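Local coordinates for putative methyltransferase (Emericella variicolor, PDB 7DMB), which probably transfers methyl groups from S-adenosylmethionine as a trans-acting enzyme of calbistrin biosynthesis, and is seen here with S-adenosyl-L-homocysteine bound, at residues Glu58-Ile62 with Tyr138-Ile143; Leu68-Gln72 with Arg123-Met127; His86-Tyr90 with Gly325-Trp331. One frame throughout, in Å; residues are numbered along the deposited sequence.

Contact 1 (Glu58-Ile62 with Tyr138-Ile143); sequences EQEMI and YLWPVI
E58 and Y138 reach each other because both side chains leave the backbone by the same rotamer: each CG stands between its own backbone N and carbonyl carbon (chi1 65° for E58, 72° for Y138). E58 then runs out extended, and the two side chains meet at about a right angle, with carboxylate and ring planes 59° apart. Y138 OH donates to E58 OE1 at 2.9 Å, arriving from well above the carboxylate plane, while E58 OE2 lies 3.5 Å from Y138 CE1 at the edge of the ring. OE2 has stronger partners of its own, a salt bridge from R53 and a hydrogen bond from W179 NE1, so both oxygens of this buried carboxylate are engaged and its negative charge is probably balanced by the arginine. The contact belongs to the helical lobe that stands beside the Rossmann-like methyltransferase domain, and it sets helix 56-79 against the turn that leads into helix 140-157 and the first residues of that helix. Beyond the carboxylate the surfaces are apolar. L139 divides its two methyls: CD2 lies 3.9 Å from E58 CB, and CD1 is 3.6 Å from M61 CE, brought over by the bend at the end of the methionine chain. One turn on from E58, I62 CD1 packs against V142 CG2 at 3.6 Å. I143 CD1 sits against the helix backbone, 4.1 Å from I62 CA. Helix 120-134 covers M61 and I143 through V134, whereas W179 of helix 172-181 touches both I62 and V142.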
loop_
_atom_site.group_PDB
_atom_site.type_symbol
_atom_site.label_atom_id
_atom_site.label_comp_id
_atom_site.label_asym_id
_atom_site.label_seq_id
_atom_site.Cartn_x
_atom_site.Cartn_y
_atom_site.Cartn_z
ATOM N N GLU A 58 2.869 -17.354 3.817
ATOM C CA GLU A 58 1.597 -16.639 3.764
ATOM C C GLU A 58 1.343 -16.054 2.379
ATOM O O GLU A 58 0.187 -15.996 1.946
ATOM C CB GLU A 58 1.546 -15.540 4.831
ATOM C CG GLU A 58 2.550 -14.403 4.667
ATOM C CD GLU A 58 2.688 -13.585 5.958
ATOM O OE1 GLU A 58 3.377 -14.051 6.874
ATOM O OE2 GLU A 58 2.101 -12.488 6.059
ATOM N N GLN A 59 2.407 -15.638 1.674
ATOM C CA GLN A 59 2.280 -15.126 0.306
ATOM C C GLN A 59 1.791 -16.200 -0.657
ATOM O O GLN A 59 1.045 -15.904 -1.599
ATOM C CB GLN A 59 3.621 -14.582 -0.192
ATOM C CG GLN A 59 4.041 -13.226 0.370
ATOM C CD GLN A 59 5.208 -12.638 -0.402
ATOM O OE1 GLN A 59 5.200 -12.630 -1.621
ATOM N NE2 GLN A 59 6.209 -12.138 0.306
ATOM N N GLU A 60 2.253 -17.435 -0.481
ATOM C CA GLU A 60 1.772 -18.544 -1.303
ATOM C C GLU A 60 0.383 -18.994 -0.887
ATOM O O GLU A 60 -0.388 -19.468 -1.729
ATOM C CB GLU A 60 2.745 -19.719 -1.231
ATOM C CG GLU A 60 4.059 -19.439 -1.932
ATOM C CD GLU A 60 5.206 -20.249 -1.379
ATOM O OE1 GLU A 60 4.949 -21.230 -0.651
ATOM O OE2 GLU A 60 6.368 -19.894 -1.675
ATOM N N MET A 61 0.045 -18.860 0.400
ATOM C CA MET A 61 -1.336 -19.082 0.815
ATOM C C MET A 61 -2.261 -18.067 0.153
ATOM O O MET A 61 -3.344 -18.423 -0.329
ATOM C CB MET A 61 -1.439 -18.993 2.334
ATOM C CG MET A 61 -2.732 -19.528 2.906
ATOM S SD MET A 61 -3.061 -18.874 4.549
ATOM C CE MET A 61 -1.649 -19.536 5.428
ATOM N N ILE A 62 -1.833 -16.796 0.119
ATOM C CA ILE A 62 -2.607 -15.729 -0.516
ATOM C C ILE A 62 -2.757 -16.003 -2.006
ATOM O O ILE A 62 -3.859 -15.955 -2.563
ATOM C CB ILE A 62 -1.933 -14.365 -0.267
ATOM C CG1 ILE A 62 -2.172 -13.898 1.165
ATOM C CG2 ILE A 62 -2.415 -13.308 -1.269
ATOM C CD1 ILE A 62 -1.330 -12.725 1.543
ATOM N N TYR A 138 -4.205 -12.798 11.879
ATOM C CA TYR A 138 -3.880 -11.612 11.092
ATOM C C TYR A 138 -4.071 -11.824 9.588
ATOM O O TYR A 138 -4.199 -10.836 8.856
ATOM C CB TYR A 138 -2.437 -11.166 11.372
ATOM C CG TYR A 138 -1.349 -12.056 10.782
ATOM C CD1 TYR A 138 -0.607 -11.652 9.671
ATOM C CD2 TYR A 138 -1.047 -13.292 11.350
ATOM C CE1 TYR A 138 0.400 -12.461 9.134
ATOM C CE2 TYR A 138 -0.045 -14.108 10.817
ATOM C CZ TYR A 138 0.673 -13.690 9.714
ATOM O OH TYR A 138 1.657 -14.513 9.183
ATOM N N LEU A 139 -4.093 -13.077 9.112
ATOM C CA LEU A 139 -4.258 -13.395 7.695
ATOM C C LEU A 139 -5.714 -13.413 7.250
ATOM O O LEU A 139 -5.971 -13.551 6.052
ATOM C CB LEU A 139 -3.644 -14.762 7.382
ATOM C CG LEU A 139 -2.122 -14.880 7.394
ATOM C CD1 LEU A 139 -1.673 -16.276 6.950
ATOM C CD2 LEU A 139 -1.506 -13.819 6.492
ATOM N N TRP A 140 -6.658 -13.304 8.178
ATOM C CA TRP A 140 -8.076 -13.279 7.829
ATOM C C TRP A 140 -8.410 -12.336 6.678
ATOM O O TRP A 140 -9.087 -12.775 5.736
ATOM C CB TRP A 140 -8.891 -12.919 9.079
ATOM C CG TRP A 140 -10.304 -12.665 8.744
ATOM C CD1 TRP A 140 -11.238 -13.598 8.384
ATOM C CD2 TRP A 140 -10.952 -11.393 8.658
ATOM N NE1 TRP A 140 -12.437 -12.982 8.113
ATOM C CE2 TRP A 140 -12.286 -11.630 8.271
ATOM C CE3 TRP A 140 -10.543 -10.078 8.902
ATOM C CZ2 TRP A 140 -13.208 -10.604 8.114
ATOM C CZ3 TRP A 140 -11.462 -9.060 8.749
ATOM C CH2 TRP A 140 -12.775 -9.325 8.351
ATOM N N PRO A 141 -7.991 -11.058 6.681
ATOM C CA PRO A 141 -8.419 -10.150 5.606
ATOM C C PRO A 141 -7.846 -10.483 4.244
ATOM O O PRO A 141 -8.511 -10.220 3.233
ATOM C CB PRO A 141 -7.915 -8.777 6.078
ATOM C CG PRO A 141 -6.732 -9.101 6.936
ATOM C CD PRO A 141 -7.131 -10.365 7.662
ATOM N N VAL A 142 -6.618 -10.997 4.172
ATOM C CA VAL A 142 -6.054 -11.275 2.855
ATOM C C VAL A 142 -6.611 -12.552 2.235
ATOM O O VAL A 142 -6.422 -12.764 1.037
ATOM C CB VAL A 142 -4.513 -11.317 2.917
ATOM C CG1 VAL A 142 -3.981 -9.947 3.278
ATOM C CG2 VAL A 142 -4.019 -12.347 3.920
ATOM N N ILE A 143 -7.297 -13.398 3.002
ATOM C CA ILE A 143 -7.976 -14.570 2.457
ATOM C C ILE A 143 -9.453 -14.295 2.217
ATOM O O ILE A 143 -10.010 -14.701 1.193
ATOM C CB ILE A 143 -7.781 -15.773 3.400
ATOM C CG1 ILE A 143 -6.295 -16.124 3.503
ATOM C CG2 ILE A 143 -8.603 -16.991 2.932
ATOM C CD1 ILE A 143 -5.633 -16.370 2.166
#

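Contact 2 (Leu68-Gln72 with Arg123-Met127)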
loop_
_atom_site.group_PDB
_atom_site.type_symbol
_atom_site.label_atom_id
_atom_site.label_comp_id
_atom_site.label_asym_id
_atom_site.label_seq_id
_atom_site.Cartn_x
_atom_site.Cartn_y
_atom_site.Cartn_z
ATOM N N LEU A 68 -7.660 -19.419 -6.778
ATOM C CA LEU A 68 -8.876 -20.224 -6.686
ATOM C C LEU A 68 -10.125 -19.383 -6.948
ATOM O O LEU A 68 -10.990 -19.772 -7.747
ATOM C CB LEU A 68 -8.952 -20.893 -5.314
ATOM C CG LEU A 68 -8.082 -22.126 -5.067
ATOM C CD1 LEU A 68 -7.879 -22.331 -3.545
ATOM C CD2 LEU A 68 -8.734 -23.365 -5.687
ATOM N N CYS A 69 -10.257 -18.241 -6.260
ATOM C CA CYS A 69 -11.379 -17.343 -6.545
ATOM C C CYS A 69 -11.410 -16.913 -8.010
ATOM O O CYS A 69 -12.492 -16.818 -8.600
ATOM C CB CYS A 69 -11.340 -16.087 -5.659
ATOM S SG CYS A 69 -11.035 -16.369 -3.866
ATOM N N ALA A 70 -10.242 -16.584 -8.587
ATOM C CA ALA A 70 -10.209 -16.098 -9.962
ATOM C C ALA A 70 -10.700 -17.171 -10.929
ATOM O O ALA A 70 -11.454 -16.874 -11.858
ATOM C CB ALA A 70 -8.801 -15.634 -10.337
ATOM N N ILE A 71 -10.289 -18.424 -10.714
ATOM C CA ILE A 71 -10.811 -19.548 -11.498
ATOM C C ILE A 71 -12.321 -19.648 -11.337
ATOM O O ILE A 71 -13.066 -19.795 -12.313
ATOM C CB ILE A 71 -10.129 -20.860 -11.070
ATOM C CG1 ILE A 71 -8.623 -20.832 -11.376
ATOM C CG2 ILE A 71 -10.828 -22.070 -11.732
ATOM C CD1 ILE A 71 -7.817 -21.924 -10.624
ATOM N N GLN A 72 -12.790 -19.550 -10.089
ATOM C CA GLN A 72 -14.206 -19.666 -9.777
ATOM C C GLN A 72 -15.018 -18.525 -10.357
ATOM O O GLN A 72 -16.236 -18.651 -10.466
ATOM C CB GLN A 72 -14.398 -19.724 -8.252
ATOM C CG GLN A 72 -15.611 -20.523 -7.787
ATOM C CD GLN A 72 -15.445 -22.023 -7.964
ATOM O OE1 GLN A 72 -14.405 -22.500 -8.398
ATOM N NE2 GLN A 72 -16.480 -22.773 -7.620
ATOM N N ARG A 123 -13.515 -26.856 -5.626
ATOM C CA ARG A 123 -12.837 -25.569 -5.485
ATOM C C ARG A 123 -13.487 -24.728 -4.389
ATOM O O ARG A 123 -12.798 -24.100 -3.572
ATOM C CB ARG A 123 -12.850 -24.818 -6.814
ATOM C CG ARG A 123 -11.565 -24.960 -7.634
ATOM C CD ARG A 123 -11.523 -23.944 -8.758
ATOM N NE ARG A 123 -12.694 -24.074 -9.618
ATOM C CZ ARG A 123 -12.768 -24.882 -10.675
ATOM N NH1 ARG A 123 -11.730 -25.626 -11.021
ATOM N NH2 ARG A 123 -13.884 -24.944 -11.390
ATOM N N LEU A 124 -14.818 -24.696 -4.365
ATOM C CA LEU A 124 -15.511 -24.034 -3.268
ATOM C C LEU A 124 -15.098 -24.626 -1.923
ATOM O O LEU A 124 -14.921 -23.894 -0.938
ATOM C CB LEU A 124 -17.022 -24.148 -3.472
ATOM C CG LEU A 124 -17.757 -23.003 -4.175
ATOM C CD1 LEU A 124 -19.264 -23.234 -4.069
ATOM C CD2 LEU A 124 -17.378 -21.629 -3.585
ATOM N N LYS A 125 -14.914 -25.952 -1.870
ATOM C CA LYS A 125 -14.500 -26.595 -0.621
ATOM C C LYS A 125 -13.104 -26.150 -0.204
ATOM O O LYS A 125 -12.852 -25.884 0.978
ATOM C CB LYS A 125 -14.547 -28.117 -0.769
ATOM C CG LYS A 125 -14.163 -28.896 0.513
ATOM C CD LYS A 125 -13.546 -30.261 0.161
ATOM C CE LYS A 125 -13.375 -31.139 1.383
ATOM N NZ LYS A 125 -14.629 -31.175 2.184
ATOM N N ALA A 126 -12.184 -26.068 -1.164
ATOM C CA ALA A 126 -10.842 -25.574 -0.876
ATOM C C ALA A 126 -10.863 -24.111 -0.433
ATOM O O ALA A 126 -10.186 -23.743 0.530
ATOM C CB ALA A 126 -9.950 -25.764 -2.106
ATOM N N MET A 127 -11.640 -23.262 -1.117
ATOM C CA MET A 127 -11.723 -21.865 -0.709
ATOM C C MET A 127 -12.235 -21.738 0.724
ATOM O O MET A 127 -11.698 -20.957 1.519
ATOM C CB MET A 127 -12.612 -21.078 -1.680
ATOM C CG MET A 127 -11.964 -20.745 -3.046
ATOM S SD MET A 127 -13.196 -20.507 -4.365
ATOM C CE MET A 127 -13.715 -18.841 -4.019
#
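Q72 and R123 hold the polar part of this contact, and they do so closely. R123 NE donates to Q72 OE1 at 2.6 Å, approaching nearly along the C=O axis, with the oxygen only 3° out of the guanidinium plane although the amide plane is turned 61° from it. A bend at chi2 folds the glutamine back to present this oxygen. I71 CG2 lies over one guanidinium face, 3.5 Å from R123 NE. D120 meets both side chains, its backbone O bonding to Q72 NE2 and its carboxylate forming a salt bridge with R123 NH2; with NH1 bonded to L115 O, the guanidinium should be fixed in rotation. In the buried part, M127 lies across the other helix, its CG 3.8 Å from L68 CB and its CE 3.6 Å from C69 SG. Packing is looser where L68 CD1 comes no nearer than 4.3 Å to A126 CB, and L124 adds a small contact with Q72 at the partly exposed rim. The two segments form a roughly antiparallel helix pair (148°) of the helical lobe, axes 10.1 Å apart. Helix 140-157 covers C69, Q72 and M127 with Y150, helix 112-117 packs on L68 and I71, and helix 85-101 reaches I71 through F101.

Contact 3 (His86-Tyr90 with Gly325-Trp331); sequences HFEKY and GLLPGWW
H86 supplies the hydrogen bond that joins the helix to the loop: NE2 donates to L326 O at 2.7 Å. The oxygen lies close to the imidazole plane, but the donor stands 51° out of the carbonyl plane, and the N-H...O angle is a bent 135°. A second bond shapes the loop itself. W331 NE1 donates a hydrogen bond to G325 O at 2.8 Å, in the carbonyl plane and on a lone pair, which pins the indole back onto the start of its own segment. The contact joins two parts of the fold: helix 85-101 belongs to the helical lobe, and 325-331, ending in a 3-10 turn, follows helix 319-324 after strand 306-313 of the Rossmann-like sheet. Three CH-pi contacts add to these bonds. K89 CB lies almost exactly over the six-membered ring of W331, 3.8 Å from its centroid, and L326 CG sits over the centre of the Y90 ring. P328 CG covers a face of the H86 imidazole, the two side chains lying side by side and pointing the same way. Apolar contact centres on L326 CD2, which is 3.5 Å from Y90 CD2 and 3.8 Å from F87 CD2. With its CG anti to the backbone N (chi1 -177°), Y90 also brings CD1 to 3.5 Å from G325 C; its hydroxyl bonds to F322 O in helix 319-324, just before the loop.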
loop_
_atom_site.group_PDB
_atom_site.type_symbol
_atom_site.label_atom_id
_atom_site.label_comp_id
_atom_site.label_asym_id
_atom_site.label_seq_id
_atom_site.Cartn_x
_atom_site.Cartn_y
_atom_site.Cartn_z
ATOM N N HIS A 86 -14.328 -0.290 -17.483
ATOM C CA HIS A 86 -13.251 -0.890 -16.699
ATOM C C HIS A 86 -13.624 -2.263 -16.144
ATOM O O HIS A 86 -12.727 -3.072 -15.873
ATOM C CB HIS A 86 -12.805 0.046 -15.570
ATOM C CG HIS A 86 -13.712 0.052 -14.374
ATOM N ND1 HIS A 86 -14.774 0.921 -14.249
ATOM C CD2 HIS A 86 -13.694 -0.688 -13.238
ATOM C CE1 HIS A 86 -15.387 0.700 -13.098
ATOM N NE2 HIS A 86 -14.747 -0.267 -12.463
ATOM N N PHE A 87 -14.914 -2.552 -15.969
ATOM C CA PHE A 87 -15.294 -3.903 -15.577
ATOM C C PHE A 87 -14.958 -4.880 -16.688
ATOM O O PHE A 87 -14.537 -6.013 -16.424
ATOM C CB PHE A 87 -16.789 -3.972 -15.243
ATOM C CG PHE A 87 -17.168 -3.231 -13.993
ATOM C CD1 PHE A 87 -18.318 -2.450 -13.956
ATOM C CD2 PHE A 87 -16.394 -3.335 -12.841
ATOM C CE1 PHE A 87 -18.676 -1.763 -12.795
ATOM C CE2 PHE A 87 -16.749 -2.656 -11.686
ATOM C CZ PHE A 87 -17.893 -1.869 -11.663
ATOM N N GLU A 88 -15.141 -4.441 -17.941
ATOM C CA GLU A 88 -14.751 -5.225 -19.108
ATOM C C GLU A 88 -13.249 -5.451 -19.138
ATOM O O GLU A 88 -12.782 -6.538 -19.494
ATOM C CB GLU A 88 -15.188 -4.510 -20.386
ATOM C CG GLU A 88 -16.686 -4.376 -20.598
ATOM C CD GLU A 88 -16.996 -3.533 -21.822
ATOM O OE1 GLU A 88 -17.275 -2.324 -21.652
ATOM O OE2 GLU A 88 -16.924 -4.071 -22.955
ATOM N N LYS A 89 -12.475 -4.418 -18.797
ATOM C CA LYS A 89 -11.025 -4.565 -18.736
ATOM C C LYS A 89 -10.629 -5.618 -17.710
ATOM O O LYS A 89 -9.744 -6.445 -17.971
ATOM C CB LYS A 89 -10.384 -3.221 -18.400
ATOM C CG LYS A 89 -10.745 -2.104 -19.389
ATOM C CD LYS A 89 -9.613 -1.093 -19.521
ATOM C CE LYS A 89 -9.944 -0.029 -20.560
ATOM N NZ LYS A 89 -10.835 1.036 -20.020
ATOM N N TYR A 90 -11.295 -5.612 -16.544
ATOM C CA TYR A 90 -10.995 -6.583 -15.495
ATOM C C TYR A 90 -11.357 -7.998 -15.929
ATOM O O TYR A 90 -10.566 -8.934 -15.748
ATOM C CB TYR A 90 -11.733 -6.208 -14.206
ATOM C CG TYR A 90 -11.447 -7.112 -13.025
ATOM C CD1 TYR A 90 -10.327 -6.909 -12.229
ATOM C CD2 TYR A 90 -12.306 -8.158 -12.695
ATOM C CE1 TYR A 90 -10.058 -7.724 -11.128
ATOM C CE2 TYR A 90 -12.051 -8.974 -11.595
ATOM C CZ TYR A 90 -10.923 -8.752 -10.812
ATOM O OH TYR A 90 -10.651 -9.550 -9.716
ATOM N N GLY A 325 -8.720 -4.339 -9.035
ATOM C CA GLY A 325 -8.979 -4.128 -10.455
ATOM C C GLY A 325 -10.409 -3.738 -10.778
ATOM O O GLY A 325 -10.664 -3.154 -11.832
ATOM N N LEU A 326 -11.353 -4.042 -9.897
ATOM C CA LEU A 326 -12.736 -3.672 -10.150
ATOM C C LEU A 326 -12.989 -2.182 -9.946
ATOM O O LEU A 326 -14.095 -1.715 -10.245
ATOM C CB LEU A 326 -13.665 -4.520 -9.257
ATOM C CG LEU A 326 -13.858 -5.992 -9.685
ATOM C CD1 LEU A 326 -14.549 -6.814 -8.596
ATOM C CD2 LEU A 326 -14.622 -6.095 -11.005
ATOM N N LEU A 327 -11.984 -1.420 -9.472
ATOM C CA LEU A 327 -12.061 0.038 -9.371
ATOM C C LEU A 327 -11.526 0.707 -10.638
ATOM O O LEU A 327 -10.478 0.293 -11.168
ATOM C CB LEU A 327 -11.274 0.540 -8.169
ATOM C CG LEU A 327 -11.644 -0.179 -6.880
ATOM C CD1 LEU A 327 -10.771 0.292 -5.712
ATOM C CD2 LEU A 327 -13.123 0.043 -6.603
ATOM N N PRO A 328 -12.239 1.753 -11.093
ATOM C CA PRO A 328 -11.817 2.457 -12.324
ATOM C C PRO A 328 -10.397 2.991 -12.262
ATOM O O PRO A 328 -9.691 2.996 -13.277
ATOM C CB PRO A 328 -12.821 3.617 -12.445
ATOM C CG PRO A 328 -13.831 3.444 -11.354
ATOM C CD PRO A 328 -13.309 2.461 -10.362
ATOM N N GLY A 329 -9.960 3.435 -11.084
ATOM C CA GLY A 329 -8.635 3.998 -10.933
ATOM C C GLY A 329 -7.494 3.034 -11.201
ATOM O O GLY A 329 -6.389 3.478 -11.517
ATOM N N TRP A 330 -7.722 1.725 -11.070
ATOM C CA TRP A 330 -6.652 0.767 -11.361
ATOM C C TRP A 330 -6.227 0.824 -12.822
ATOM O O TRP A 330 -5.134 0.363 -13.166
ATOM C CB TRP A 330 -7.096 -0.659 -10.993
ATOM C CG TRP A 330 -5.971 -1.661 -10.984
ATOM C CD1 TRP A 330 -5.767 -2.695 -11.874
ATOM C CD2 TRP A 330 -4.885 -1.715 -10.055
ATOM N NE1 TRP A 330 -4.626 -3.383 -11.534
ATOM C CE2 TRP A 330 -4.066 -2.794 -10.426
ATOM C CE3 TRP A 330 -4.518 -0.939 -8.947
ATOM C CZ2 TRP A 330 -2.909 -3.127 -9.720
ATOM C CZ3 TRP A 330 -3.362 -1.275 -8.241
ATOM C CH2 TRP A 330 -2.578 -2.355 -8.628
ATOM N N TRP A 331 -7.060 1.389 -13.687
ATOM C CA TRP A 331 -6.792 1.403 -15.109
ATOM C C TRP A 331 -6.261 2.745 -15.592
ATOM O O TRP A 331 -5.997 2.898 -16.786
ATOM C CB TRP A 331 -8.055 0.978 -15.861
ATOM C CG TRP A 331 -8.483 -0.347 -15.328
ATOM C CD1 TRP A 331 -9.402 -0.574 -14.346
ATOM C CD2 TRP A 331 -7.948 -1.632 -15.684
ATOM N NE1 TRP A 331 -9.491 -1.924 -14.082
ATOM C CE2 TRP A 331 -8.607 -2.594 -14.886
ATOM C CE3 TRP A 331 -6.986 -2.063 -16.606
ATOM C CZ2 TRP A 331 -8.340 -3.955 -14.983
ATOM C CZ3 TRP A 331 -6.718 -3.420 -16.697
ATOM C CH2 TRP A 331 -7.394 -4.350 -15.889
#

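How the contacts relate
From the N terminus, helix 56-79 enters contact 1 first and contact 2 nearly three turns later, so one helix serves both. Its partner in contact 2, on helix 120-134, comes before that of contact 1, at the start of helix 140-157; contact 2 therefore closes the shorter loop and is nested inside the loop closed by contact 1. Helix 85-101 opens contact 3 within both loops, but its partner lies far along the chain at 325-331, so contact 3 crosses the other two. Contacts 1 and 2, with centres about 15 Å apart, tie the helical lobe together internally, whereas contact 3 joins it to the loop after helix 319-324.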